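PDB 7C7D: alpha-1,3-glucanase from Streptomyces thermodiastaticus, which hydrolyses alpha-1,3-glucosidic linkages in alpha-1,3-glucan, as a thermostable glycoside hydrolase of family GH87. Local coordinates for residues L355-T360 with L379-L384; F308-L313 with G330-G335; Y385-D390 with G411-T416. One frame throughout, in Å; residues are numbered along the deposited sequence. Where two conformers were deposited one is given.

Contact 1: L355-T360 with L379-L384; sequences LNLNGT and LAMWSL
Strands 355-357 and 379-382 are successive rungs of a right-handed parallel beta-helix, the pectate lyase-like fold, with L355 beside L379, N356 beside A380 and L357 beside M381. Three backbone hydrogen bonds alternate between them as parallel strands require: A380 N to L355 O, L357 N to A380 O and W382 N to L357 O, each 2.9 Å. On one face like residues lie over like: L355 CB rests on L379 CD2 at 3.8 Å, and L357 CD1 runs alongside M381 CG at 4.1 Å. L357 and M381 both hold CG anti to the carbonyl carbon (chi1 -57° and -61°), which makes their side chains point the same way, and the extended thioether chain of M381 continues the greasy column. The other face is mixed. N356 brings its amide CG to 3.9 Å from A380 CB, and the small methyl leaves room for it. Further on, in the conformer given, the N358 amide lies beside the W382 indole with the two planes only 5° apart, while L384 CG sits 3.4 Å above the indole plane, offset toward the rim. Indole NE1 finds its acceptor in K438 O. G359 passes so close to the next coil, its CA 3.2 Å from L384 O, that a beta carbon would collide with that carbonyl. Strand 331-333 flanks strand 355-357 on the side away from strand 379-382, strand 407-410 continues the sheet beyond 379-382, and F393 of strand 392-394 packs against L355, L357, L379 and M381 alike.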
ATOM      1  N   LEU A 355      -1.395   2.500  -6.177  1.00 10.58           N
ATOM      2  CA  LEU A 355      -2.202   2.361  -7.374  1.00 10.30           C
ATOM      3  C   LEU A 355      -3.498   3.120  -7.146  1.00 10.70           C
ATOM      4  O   LEU A 355      -4.093   3.035  -6.069  1.00 11.29           O
ATOM      5  CB  LEU A 355      -2.494   0.880  -7.673  1.00 11.40           C
ATOM      6  CG  LEU A 355      -3.476   0.547  -8.802  1.00 12.10           C
ATOM      7  CD1 LEU A 355      -3.128  -0.803  -9.430  1.00 12.84           C
ATOM      8  CD2 LEU A 355      -4.928   0.528  -8.308  1.00 13.00           C
ATOM      9  N   ASN A 356      -3.941   3.843  -8.172  1.00 10.60           N
ATOM     10  CA  ASN A 356      -5.206   4.558  -8.135  1.00 11.11           C
ATOM     11  C   ASN A 356      -5.979   4.271  -9.410  1.00 11.26           C
ATOM     12  O   ASN A 356      -5.479   4.512 -10.509  1.00 12.94           O
ATOM     13  CB  ASN A 356      -4.970   6.062  -7.988  1.00 14.09           C
ATOM     14  CG  ASN A 356      -6.228   6.808  -7.596  1.00 18.12           C
ATOM     15  OD1 ASN A 356      -7.337   6.368  -7.889  1.00 20.43           O
ATOM     16  ND2 ASN A 356      -6.065   7.927  -6.903  1.00 21.08           N
ATOM     17  N   LEU A 357      -7.198   3.751  -9.265  1.00 11.15           N
ATOM     18  CA  LEU A 357      -8.122   3.642 -10.390  1.00 11.68           C
ATOM     19  C   LEU A 357      -8.884   4.956 -10.439  1.00 12.57           C
ATOM     20  O   LEU A 357      -9.917   5.128  -9.790  1.00 12.36           O
ATOM     21  CB  LEU A 357      -9.059   2.453 -10.220  1.00 12.78           C
ATOM     22  CG  LEU A 357      -8.399   1.083 -10.057  1.00 12.68           C
ATOM     23  CD1 LEU A 357      -9.462  -0.006  -9.990  1.00 13.74           C
ATOM     24  CD2 LEU A 357      -7.426   0.809 -11.190  1.00 13.39           C
ATOM     25  N   ASN A 358      -8.356   5.906 -11.208  1.00 13.11           N
ATOM     26  CA  ASN A 358      -8.925   7.255 -11.254  0.70 14.21           C
ATOM     27  C   ASN A 358      -9.947   7.362 -12.388  1.00 15.11           C
ATOM     28  O   ASN A 358      -9.761   8.050 -13.390  1.00 17.48           O
ATOM     29  CB  ASN A 358      -7.821   8.301 -11.372  0.70 17.53           C
ATOM     30  CG  ASN A 358      -8.333   9.717 -11.176  0.70 21.24           C
ATOM     31  OD1 ASN A 358      -9.426   9.931 -10.645  0.70 24.48           O
ATOM     32  ND2 ASN A 358      -7.546  10.691 -11.604  0.70 23.08           N
ATOM     33  N   GLY A 359     -11.053   6.664 -12.197  1.00 14.52           N
ATOM     34  CA  GLY A 359     -12.215   6.757 -13.069  1.00 14.16           C
ATOM     35  C   GLY A 359     -12.178   5.773 -14.218  1.00 13.48           C
ATOM     36  O   GLY A 359     -11.120   5.349 -14.688  1.00 14.40           O
ATOM     37  N   THR A 360     -13.374   5.381 -14.659  1.00 14.01           N
ATOM     38  CA  THR A 360     -13.599   4.650 -15.901  1.00 14.75           C
ATOM     39  C   THR A 360     -13.163   3.188 -15.832  1.00 13.28           C
ATOM     40  O   THR A 360     -13.294   2.474 -16.830  1.00 14.66           O
ATOM     41  CB  THR A 360     -12.956   5.346 -17.117  1.00 17.17           C
ATOM     42  OG1 THR A 360     -13.097   6.766 -16.986  1.00 19.44           O
ATOM     43  CG2 THR A 360     -13.599   4.905 -18.431  1.00 18.52           C
ATOM     44  N   LEU A 379      -3.810   1.738  -1.963  1.00  9.42           N
ATOM     45  CA  LEU A 379      -4.666   1.409  -3.096  1.00 10.18           C
ATOM     46  C   LEU A 379      -5.897   2.290  -3.015  1.00 10.35           C
ATOM     47  O   LEU A 379      -6.519   2.385  -1.953  1.00 11.22           O
ATOM     48  CB  LEU A 379      -5.110  -0.057  -3.055  1.00 10.28           C
ATOM     49  CG  LEU A 379      -4.020  -1.117  -3.158  1.00 10.56           C
ATOM     50  CD1 LEU A 379      -4.665  -2.505  -3.072  1.00 12.18           C
ATOM     51  CD2 LEU A 379      -3.235  -0.977  -4.449  1.00 11.18           C
ATOM     52  N   ALA A 380      -6.250   2.930  -4.124  1.00 10.15           N
ATOM     53  CA  ALA A 380      -7.401   3.813  -4.139  1.00  9.99           C
ATOM     54  C   ALA A 380      -8.212   3.622  -5.409  1.00 10.00           C
ATOM     55  O   ALA A 380      -7.681   3.265  -6.466  1.00 11.23           O
ATOM     56  CB  ALA A 380      -6.989   5.290  -4.035  1.00 12.17           C
ATOM     57  N   MET A 381      -9.511   3.874  -5.287  1.00 10.57           N
ATOM     58  CA  MET A 381     -10.406   4.050  -6.421  1.00 11.16           C
ATOM     59  C   MET A 381     -11.047   5.417  -6.269  1.00 12.42           C
ATOM     60  O   MET A 381     -11.653   5.713  -5.237  1.00 15.40           O
ATOM     61  CB  MET A 381     -11.487   2.971  -6.426  1.00 11.99           C
ATOM     62  CG  MET A 381     -10.952   1.567  -6.542  1.00 12.10           C
ATOM     63  SD  MET A 381     -12.289   0.416  -6.905  1.00 12.53           S
ATOM     64  CE  MET A 381     -11.540  -1.137  -6.430  1.00 13.20           C
ATOM     65  N   TRP A 382     -10.899   6.261  -7.275  1.00 13.12           N
ATOM     66  CA  TRP A 382     -11.457   7.605  -7.225  1.00 14.52           C
ATOM     67  C   TRP A 382     -12.304   7.781  -8.474  1.00 14.31           C
ATOM     68  O   TRP A 382     -11.768   7.939  -9.573  1.00 15.50           O
ATOM     69  CB  TRP A 382     -10.340   8.640  -7.154  1.00 17.03           C
ATOM     70  CG  TRP A 382     -10.810  10.052  -7.025  1.00 19.02           C
ATOM     71  CD1 TRP A 382     -12.020  10.484  -6.564  1.00 18.76           C
ATOM     72  CD2 TRP A 382     -10.066  11.225  -7.369  1.00 21.76           C
ATOM     73  NE1 TRP A 382     -12.076  11.863  -6.606  1.00 21.19           N
ATOM     74  CE2 TRP A 382     -10.886  12.339  -7.094  1.00 22.47           C
ATOM     75  CE3 TRP A 382      -8.784  11.439  -7.882  1.00 24.69           C
ATOM     76  CZ2 TRP A 382     -10.460  13.649  -7.316  1.00 26.02           C
ATOM     77  CZ3 TRP A 382      -8.363  12.739  -8.102  1.00 26.25           C
ATOM     78  CH2 TRP A 382      -9.199  13.827  -7.820  1.00 27.46           C
ATOM     79  N   SER A 383     -13.623   7.737  -8.306  1.00 14.07           N
ATOM     80  CA  SER A 383     -14.541   7.680  -9.447  1.00 14.56           C
ATOM     81  C   SER A 383     -14.864   9.078  -9.976  1.00 15.03           C
ATOM     82  O   SER A 383     -15.997   9.559  -9.936  1.00 15.73           O
ATOM     83  CB  SER A 383     -15.789   6.891  -9.085  1.00 14.61           C
ATOM     84  OG  SER A 383     -15.508   5.501  -9.145  1.00 14.86           O
ATOM     85  N   LEU A 384     -13.824   9.718 -10.496  1.00 16.83           N
ATOM     86  CA  LEU A 384     -13.973  10.929 -11.288  1.00 18.66           C
ATOM     87  C   LEU A 384     -14.252  10.554 -12.737  1.00 18.33           C
ATOM     88  O   LEU A 384     -13.802   9.513 -13.222  1.00 20.07           O
ATOM     89  CB  LEU A 384     -12.665  11.711 -11.266  1.00 23.40           C
ATOM     90  CG  LEU A 384     -12.368  12.733 -10.173  1.00 28.01           C
ATOM     91  CD1 LEU A 384     -11.313  13.697 -10.691  1.00 29.67           C
ATOM     92  CD2 LEU A 384     -13.615  13.484  -9.743  1.00 29.70           C
TER

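Contact 2: F308-L313 with G330-G335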
ATOM      1  N   PHE A 308       5.212   4.830 -12.734  1.00 11.39           N
ATOM      2  CA  PHE A 308       5.512   3.645 -13.538  1.00 11.39           C
ATOM      3  C   PHE A 308       4.526   3.520 -14.701  1.00 11.22           C
ATOM      4  O   PHE A 308       4.932   3.468 -15.866  1.00 12.40           O
ATOM      5  CB  PHE A 308       5.578   2.407 -12.628  1.00 11.86           C
ATOM      6  CG  PHE A 308       5.229   1.092 -13.293  1.00 12.80           C
ATOM      7  CD1 PHE A 308       5.952   0.602 -14.380  1.00 13.31           C
ATOM      8  CD2 PHE A 308       4.188   0.319 -12.799  1.00 12.39           C
ATOM      9  CE1 PHE A 308       5.628  -0.624 -14.967  1.00 13.83           C
ATOM     10  CE2 PHE A 308       3.865  -0.904 -13.372  1.00 12.98           C
ATOM     11  CZ  PHE A 308       4.577  -1.383 -14.451  1.00 13.03           C
ATOM     12  N   VAL A 309       3.224   3.524 -14.414  1.00 11.63           N
ATOM     13  CA  VAL A 309       2.197   3.576 -15.451  1.00 11.65           C
ATOM     14  C   VAL A 309       1.323   4.793 -15.197  1.00 11.57           C
ATOM     15  O   VAL A 309       0.857   5.009 -14.073  1.00 12.05           O
ATOM     16  CB  VAL A 309       1.337   2.299 -15.488  1.00 12.18           C
ATOM     17  CG1 VAL A 309       0.160   2.481 -16.438  1.00 14.37           C
ATOM     18  CG2 VAL A 309       2.191   1.117 -15.905  1.00 13.43           C
ATOM     19  N   ASN A 310       1.115   5.591 -16.242  1.00 11.62           N
ATOM     20  CA  ASN A 310       0.271   6.776 -16.179  1.00 11.99           C
ATOM     21  C   ASN A 310      -0.704   6.702 -17.339  1.00 12.13           C
ATOM     22  O   ASN A 310      -0.301   6.835 -18.496  1.00 14.03           O
ATOM     23  CB  ASN A 310       1.130   8.032 -16.283  1.00 12.72           C
ATOM     24  CG  ASN A 310       0.392   9.271 -15.861  1.00 12.93           C
ATOM     25  OD1 ASN A 310       0.189   9.497 -14.671  1.00 14.44           O
ATOM     26  ND2 ASN A 310       0.004  10.097 -16.827  1.00 13.96           N
ATOM     27  N   GLY A 311      -1.982   6.497 -17.033  1.00 11.93           N
ATOM     28  CA  GLY A 311      -3.006   6.495 -18.056  1.00 12.48           C
ATOM     29  C   GLY A 311      -3.634   5.138 -18.301  1.00 12.24           C
ATOM     30  O   GLY A 311      -4.121   4.475 -17.375  1.00 13.72           O
ATOM     31  N   SER A 312      -3.612   4.701 -19.552  1.00 12.63           N
ATOM     32  CA  SER A 312      -4.411   3.570 -19.998  1.00 13.29           C
ATOM     33  C   SER A 312      -3.532   2.467 -20.566  1.00 13.05           C
ATOM     34  O   SER A 312      -2.694   2.721 -21.443  1.00 13.84           O
ATOM     35  CB  SER A 312      -5.401   4.034 -21.067  1.00 14.91           C
ATOM     36  OG  SER A 312      -5.952   2.938 -21.766  1.00 16.71           O
ATOM     37  N   LEU A 313      -3.761   1.240 -20.095  1.00 13.24           N
ATOM     38  CA  LEU A 313      -3.164   0.055 -20.688  1.00 13.82           C
ATOM     39  C   LEU A 313      -4.115  -0.649 -21.645  1.00 14.17           C
ATOM     40  O   LEU A 313      -3.765  -1.698 -22.196  1.00 15.16           O
ATOM     41  CB  LEU A 313      -2.699  -0.918 -19.603  1.00 14.67           C
ATOM     42  CG  LEU A 313      -1.576  -0.401 -18.707  1.00 14.29           C
ATOM     43  CD1 LEU A 313      -1.276  -1.413 -17.610  1.00 16.05           C
ATOM     44  CD2 LEU A 313      -0.328  -0.096 -19.527  1.00 15.79           C
ATOM     45  N   GLY A 330       2.687   4.305  -8.332  1.00 11.48           N
ATOM     46  CA  GLY A 330       2.996   3.111  -9.095  1.00 11.48           C
ATOM     47  C   GLY A 330       2.187   3.027 -10.376  1.00 10.66           C
ATOM     48  O   GLY A 330       2.744   3.036 -11.479  1.00 12.04           O
ATOM     49  N   LEU A 331       0.865   2.957 -10.253  1.00 10.94           N
ATOM     50  CA  LEU A 331      -0.028   2.914 -11.408  1.00 11.14           C
ATOM     51  C   LEU A 331      -1.136   3.929 -11.189  1.00 10.92           C
ATOM     52  O   LEU A 331      -1.986   3.750 -10.308  1.00 11.53           O
ATOM     53  CB  LEU A 331      -0.610   1.517 -11.636  1.00 12.11           C
ATOM     54  CG  LEU A 331       0.378   0.389 -11.957  1.00 12.87           C
ATOM     55  CD1 LEU A 331       0.921  -0.277 -10.693  1.00 13.17           C
ATOM     56  CD2 LEU A 331      -0.268  -0.653 -12.864  1.00 14.85           C
ATOM     57  N   TRP A 332      -1.103   4.999 -11.972  1.00 10.74           N
ATOM     58  CA  TRP A 332      -2.153   6.002 -11.980  1.00 11.24           C
ATOM     59  C   TRP A 332      -2.964   5.712 -13.232  1.00 11.57           C
ATOM     60  O   TRP A 332      -2.529   6.012 -14.345  1.00 13.01           O
ATOM     61  CB  TRP A 332      -1.526   7.390 -12.011  1.00 13.89           C
ATOM     62  CG  TRP A 332      -2.540   8.444 -11.891  1.00 19.18           C
ATOM     63  CD1 TRP A 332      -3.172   8.835 -10.752  1.00 22.66           C
ATOM     64  CD2 TRP A 332      -3.091   9.222 -12.954  1.00 21.86           C
ATOM     65  NE1 TRP A 332      -4.071   9.828 -11.035  1.00 26.81           N
ATOM     66  CE2 TRP A 332      -4.039  10.087 -12.381  1.00 26.81           C
ATOM     67  CE3 TRP A 332      -2.867   9.280 -14.333  1.00 23.85           C
ATOM     68  CZ2 TRP A 332      -4.763  11.006 -13.138  1.00 29.78           C
ATOM     69  CZ3 TRP A 332      -3.578  10.194 -15.083  1.00 27.56           C
ATOM     70  CH2 TRP A 332      -4.516  11.046 -14.484  1.00 30.29           C
ATOM     71  N   LEU A 333      -4.121   5.080 -13.057  1.00 12.40           N
ATOM     72  CA  LEU A 333      -4.863   4.490 -14.163  1.00 12.44           C
ATOM     73  C   LEU A 333      -6.115   5.302 -14.459  1.00 13.19           C
ATOM     74  O   LEU A 333      -6.894   5.618 -13.551  1.00 13.81           O
ATOM     75  CB  LEU A 333      -5.221   3.034 -13.855  1.00 13.13           C
ATOM     76  CG  LEU A 333      -3.995   2.115 -13.763  1.00 13.35           C
ATOM     77  CD1 LEU A 333      -4.298   0.826 -12.996  1.00 14.14           C
ATOM     78  CD2 LEU A 333      -3.448   1.796 -15.154  1.00 15.97           C
ATOM     79  N   THR A 334      -6.300   5.634 -15.733  1.00 13.75           N
ATOM     80  CA  THR A 334      -7.458   6.380 -16.191  1.00 14.59           C
ATOM     81  C   THR A 334      -7.896   5.806 -17.525  1.00 14.87           C
ATOM     82  O   THR A 334      -7.145   5.091 -18.187  1.00 15.73           O
ATOM     83  CB  THR A 334      -7.106   7.853 -16.434  1.00 18.94           C
ATOM     84  OG1 THR A 334      -6.054   7.942 -17.411  1.00 21.02           O
ATOM     85  CG2 THR A 334      -6.658   8.519 -15.148  1.00 20.10           C
ATOM     86  N   GLY A 335      -9.119   6.143 -17.927  1.00 15.95           N
ATOM     87  CA  GLY A 335      -9.570   5.743 -19.245  1.00 15.87           C
ATOM     88  C   GLY A 335      -9.854   4.253 -19.315  1.00 15.01           C
ATOM     89  O   GLY A 335     -10.260   3.619 -18.337  1.00 14.85           O
TER
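N310 lays its amide alongside the indole of W332, OD1 coming within 3.1 Å of CE3 with the amide and ring planes 15° apart. The two residues are paired on adjacent parallel strands of the beta-helix, 309-311 and 331-333, and in N310 CG is anti to the backbone N (chi1 -165°), as it is in W332, so both side chains leave the sheet in the same direction. Asparagine suits this place because its flat end can lie against an aromatic while both polar atoms are used: OD1 accepts from N307 ND2 and ND2 donates to D278 OD1. A leucine here would probably leave both D278 and N307 without this partner and pack a bulky branch against the indole where a flat amide now lies. On its own side of the contact, T334 CG2 lies 3.4 Å above the W332 ring plane, toward the rim.

Backbone hydrogen bonds run the length of the pair, V309 N to G330 O, W332 N to V309 O, G311 N to W332 O and T334 N to G311 O; the third is 2.8 Å long and nearly straight at 174°. On the other face of the sheet V309, L331 and L333 form an aliphatic patch. V309 CB meets L331 CG at 4.1 Å, and V309 CG1 reaches L333 CD2 at 3.9 Å. F308 finishes this patch: V309 CG2 stands 3.6 Å above the centre of its ring, L331 CD1 lies at the edge in plane, and V319 of strand 318-320 also touches it. G311 has backbone angles that would jam a beta carbon against the preceding carbonyl, and its bare CA has T334 OG1 just 3.4 Å away.

Contact 3: Y385-D390 with G411-T416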
ATOM      1  N   TYR A 385     -14.995  11.422 -13.426  1.00 20.31           N
ATOM      2  CA  TYR A 385     -15.284  11.310 -14.860  1.00 22.66           C
ATOM      3  C   TYR A 385     -16.303  10.222 -15.178  1.00 22.47           C
ATOM      4  O   TYR A 385     -17.317  10.484 -15.832  1.00 24.86           O
ATOM      5  CB  TYR A 385     -14.016  11.113 -15.711  1.00 27.61           C
ATOM      6  CG  TYR A 385     -12.818  11.931 -15.284  1.00 32.38           C
ATOM      7  CD1 TYR A 385     -12.846  13.316 -15.326  1.00 34.72           C
ATOM      8  CD2 TYR A 385     -11.654  11.312 -14.844  1.00 35.57           C
ATOM      9  CE1 TYR A 385     -11.746  14.066 -14.940  1.00 37.28           C
ATOM     10  CE2 TYR A 385     -10.554  12.049 -14.452  1.00 38.17           C
ATOM     11  CZ  TYR A 385     -10.604  13.427 -14.503  1.00 39.24           C
ATOM     12  OH  TYR A 385      -9.509  14.165 -14.114  1.00 41.14           O
ATOM     13  N   ALA A 386     -16.031   8.997 -14.742  1.00 20.48           N
ATOM     14  CA  ALA A 386     -16.917   7.866 -14.963  1.00 19.01           C
ATOM     15  C   ALA A 386     -16.709   6.913 -13.800  1.00 17.94           C
ATOM     16  O   ALA A 386     -15.589   6.807 -13.288  1.00 18.70           O
ATOM     17  CB  ALA A 386     -16.591   7.143 -16.277  1.00 20.00           C
ATOM     18  N   PRO A 387     -17.748   6.217 -13.357  1.00 17.45           N
ATOM     19  CA  PRO A 387     -17.592   5.354 -12.182  1.00 17.08           C
ATOM     20  C   PRO A 387     -16.668   4.175 -12.457  1.00 15.62           C
ATOM     21  O   PRO A 387     -16.764   3.511 -13.489  1.00 17.83           O
ATOM     22  CB  PRO A 387     -19.023   4.880 -11.895  1.00 18.84           C
ATOM     23  CG  PRO A 387     -19.738   5.024 -13.207  1.00 20.39           C
ATOM     24  CD  PRO A 387     -19.134   6.232 -13.863  1.00 19.43           C
ATOM     25  N   ASP A 388     -15.767   3.911 -11.516  1.00 13.30           N
ATOM     26  CA  ASP A 388     -15.154   2.594 -11.479  1.00 12.89           C
ATOM     27  C   ASP A 388     -16.271   1.603 -11.171  1.00 13.32           C
ATOM     28  O   ASP A 388     -17.074   1.827 -10.263  1.00 14.18           O
ATOM     29  CB  ASP A 388     -14.110   2.529 -10.372  1.00 12.72           C
ATOM     30  CG  ASP A 388     -12.903   3.433 -10.618  1.00 12.55           C
ATOM     31  OD1 ASP A 388     -12.643   3.862 -11.761  1.00 13.68           O
ATOM     32  OD2 ASP A 388     -12.196   3.703  -9.625  1.00 13.73           O
ATOM     33  N   THR A 389     -16.347   0.520 -11.941  1.00 12.94           N
ATOM     34  CA  THR A 389     -17.474  -0.398 -11.865  0.68 13.79           C
ATOM     35  C   THR A 389     -16.967  -1.832 -11.837  1.00 12.97           C
ATOM     36  O   THR A 389     -16.118  -2.208 -12.651  1.00 13.20           O
ATOM     37  CB  THR A 389     -18.393  -0.187 -13.072  0.68 15.57           C
ATOM     38  OG1 THR A 389     -18.842   1.176 -13.094  0.68 17.70           O
ATOM     39  CG2 THR A 389     -19.591  -1.109 -12.993  0.68 16.46           C
ATOM     40  N   ASP A 390     -17.489  -2.629 -10.899  1.00 13.00           N
ATOM     41  CA  ASP A 390     -17.159  -4.053 -10.821  1.00 13.18           C
ATOM     42  C   ASP A 390     -15.667  -4.291 -10.632  1.00 12.62           C
ATOM     43  O   ASP A 390     -15.127  -5.289 -11.106  1.00 14.78           O
ATOM     44  CB  ASP A 390     -17.681  -4.834 -12.032  1.00 14.80           C
ATOM     45  CG  ASP A 390     -19.174  -4.769 -12.151  1.00 18.35           C
ATOM     46  OD1 ASP A 390     -19.860  -5.110 -11.168  1.00 20.28           O
ATOM     47  OD2 ASP A 390     -19.660  -4.371 -13.225  1.00 22.58           O
ATOM     48  N   GLY A 411     -16.385   6.774  -4.042  1.00 11.45           N
ATOM     49  CA  GLY A 411     -17.411   6.586  -5.047  1.00 11.44           C
ATOM     50  C   GLY A 411     -17.272   5.255  -5.772  1.00 11.80           C
ATOM     51  O   GLY A 411     -16.559   4.348  -5.345  1.00 12.31           O
ATOM     52  N   GLY A 412     -17.973   5.153  -6.898  1.00 12.61           N
ATOM     53  CA  GLY A 412     -17.924   3.962  -7.722  1.00 13.29           C
ATOM     54  C   GLY A 412     -19.093   3.023  -7.470  1.00 12.89           C
ATOM     55  O   GLY A 412     -19.883   3.185  -6.540  1.00 13.91           O
ATOM     56  N   THR A 413     -19.185   2.013  -8.335  1.00 13.63           N
ATOM     57  CA  THR A 413     -20.359   1.152  -8.416  1.00 13.00           C
ATOM     58  C   THR A 413     -19.946  -0.309  -8.327  1.00 12.98           C
ATOM     59  O   THR A 413     -19.093  -0.757  -9.094  1.00 14.44           O
ATOM     60  CB  THR A 413     -21.082   1.389  -9.742  1.00 15.08           C
ATOM     61  OG1 THR A 413     -21.494   2.756  -9.799  1.00 16.06           O
ATOM     62  CG2 THR A 413     -22.303   0.481  -9.870  1.00 15.49           C
ATOM     63  N   ASP A 414     -20.565  -1.052  -7.404  1.00 12.80           N
ATOM     64  CA  ASP A 414     -20.371  -2.499  -7.332  1.00 12.98           C
ATOM     65  C   ASP A 414     -18.890  -2.842  -7.157  1.00 12.96           C
ATOM     66  O   ASP A 414     -18.279  -3.534  -7.971  1.00 14.85           O
ATOM     67  CB  ASP A 414     -20.987  -3.214  -8.542  1.00 14.73           C
ATOM     68  CG  ASP A 414     -22.502  -3.172  -8.535  1.00 16.89           C
ATOM     69  OD1 ASP A 414     -23.106  -2.998  -7.453  1.00 17.08           O
ATOM     70  OD2 ASP A 414     -23.103  -3.312  -9.616  1.00 20.38           O
ATOM     71  N   ILE A 415     -18.327  -2.339  -6.065  1.00 13.16           N
ATOM     72  CA  ILE A 415     -16.908  -2.466  -5.757  1.00 12.20           C
ATOM     73  C   ILE A 415     -16.729  -3.525  -4.677  1.00 11.90           C
ATOM     74  O   ILE A 415     -17.528  -3.609  -3.735  1.00 13.03           O
ATOM     75  CB  ILE A 415     -16.358  -1.107  -5.272  1.00 13.09           C
ATOM     76  CG1 ILE A 415     -16.574  -0.009  -6.317  1.00 16.38           C
ATOM     77  CG2 ILE A 415     -14.901  -1.218  -4.855  1.00 12.77           C
ATOM     78  CD1 ILE A 415     -15.992  -0.322  -7.653  1.00 16.58           C
ATOM     79  N   THR A 416     -15.656  -4.308  -4.786  1.00 11.86           N
ATOM     80  CA  THR A 416     -15.321  -5.322  -3.796  1.00 12.00           C
ATOM     81  C   THR A 416     -13.941  -5.058  -3.211  1.00 10.88           C
ATOM     82  O   THR A 416     -12.973  -4.841  -3.950  1.00 11.83           O
ATOM     83  CB  THR A 416     -15.381  -6.715  -4.429  1.00 13.80           C
ATOM     84  OG1 THR A 416     -16.725  -6.974  -4.850  1.00 16.16           O
ATOM     85  CG2 THR A 416     -14.966  -7.788  -3.430  1.00 14.59           C
TER
HETATM   86  O   HOH W   1     -22.298  -3.894 -12.018  1.00 40.71           O
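T413 N donates to D388 O at 2.9 Å, nearly straight at 169°, and D390 N returns a bond of 3.1 Å to T413 O. Together they make a single bridge between T389 and T413 where two consecutive coils of the beta-helix turn a corner. Just beyond it, D390 and D414 both take the left-handed backbone conformation (phi 59° and 57°) and send their carboxylates the same way. D390 OD1 and D414 OD2 are 4.0 Å apart; a water lies 2.9 Å from D390 OD1 and 2.6 Å from D414 OD2, and probably eases the repulsion between them, although it has more acceptors in reach than protons to give. The other oxygen of D414, OD1, accepts from T449 N, while D388 OD1 accepts from A361 N, so D414 and D388 each also tie their coil to a neighbouring turn. In the conformer given, T389 and T413 stand side by side, T389 OG1 4.0 Å from T413 CB, and T389 OG1 bonds back to P387 O from above the carbonyl plane. G412 passes close to D388 O, where a beta carbon would be tight. I415 fills the inner side, its CD1 3.5 Å from D388 O. M381 of strand 379-382 packs on D388 and I415, and beyond the corner the chain runs on into strand 415-423, flanked by strands 392-394 and 449-458.

How the contacts relate
From the N terminus, contact 2 comes first, joining residues 308-313 to 330-335 across the 16 residues between them. Contact 1 closes the next but one coil, with 18 residues between its segments, and contact 3 begins directly after it, joining residues 385-390 to 411-416 across 20 residues. The three follow one another in series; none nests in or crosses another. Contacts 2 and 1 belong to one parallel sheet, since strands 331-333 and 355-357 are neighbours, probably bonded N356 N to L331 O and N358 N to L333 O. Contact 3 carries on from contact 1 round the corner of the helix, where T360 N probably bonds A386 O, and leads to another face.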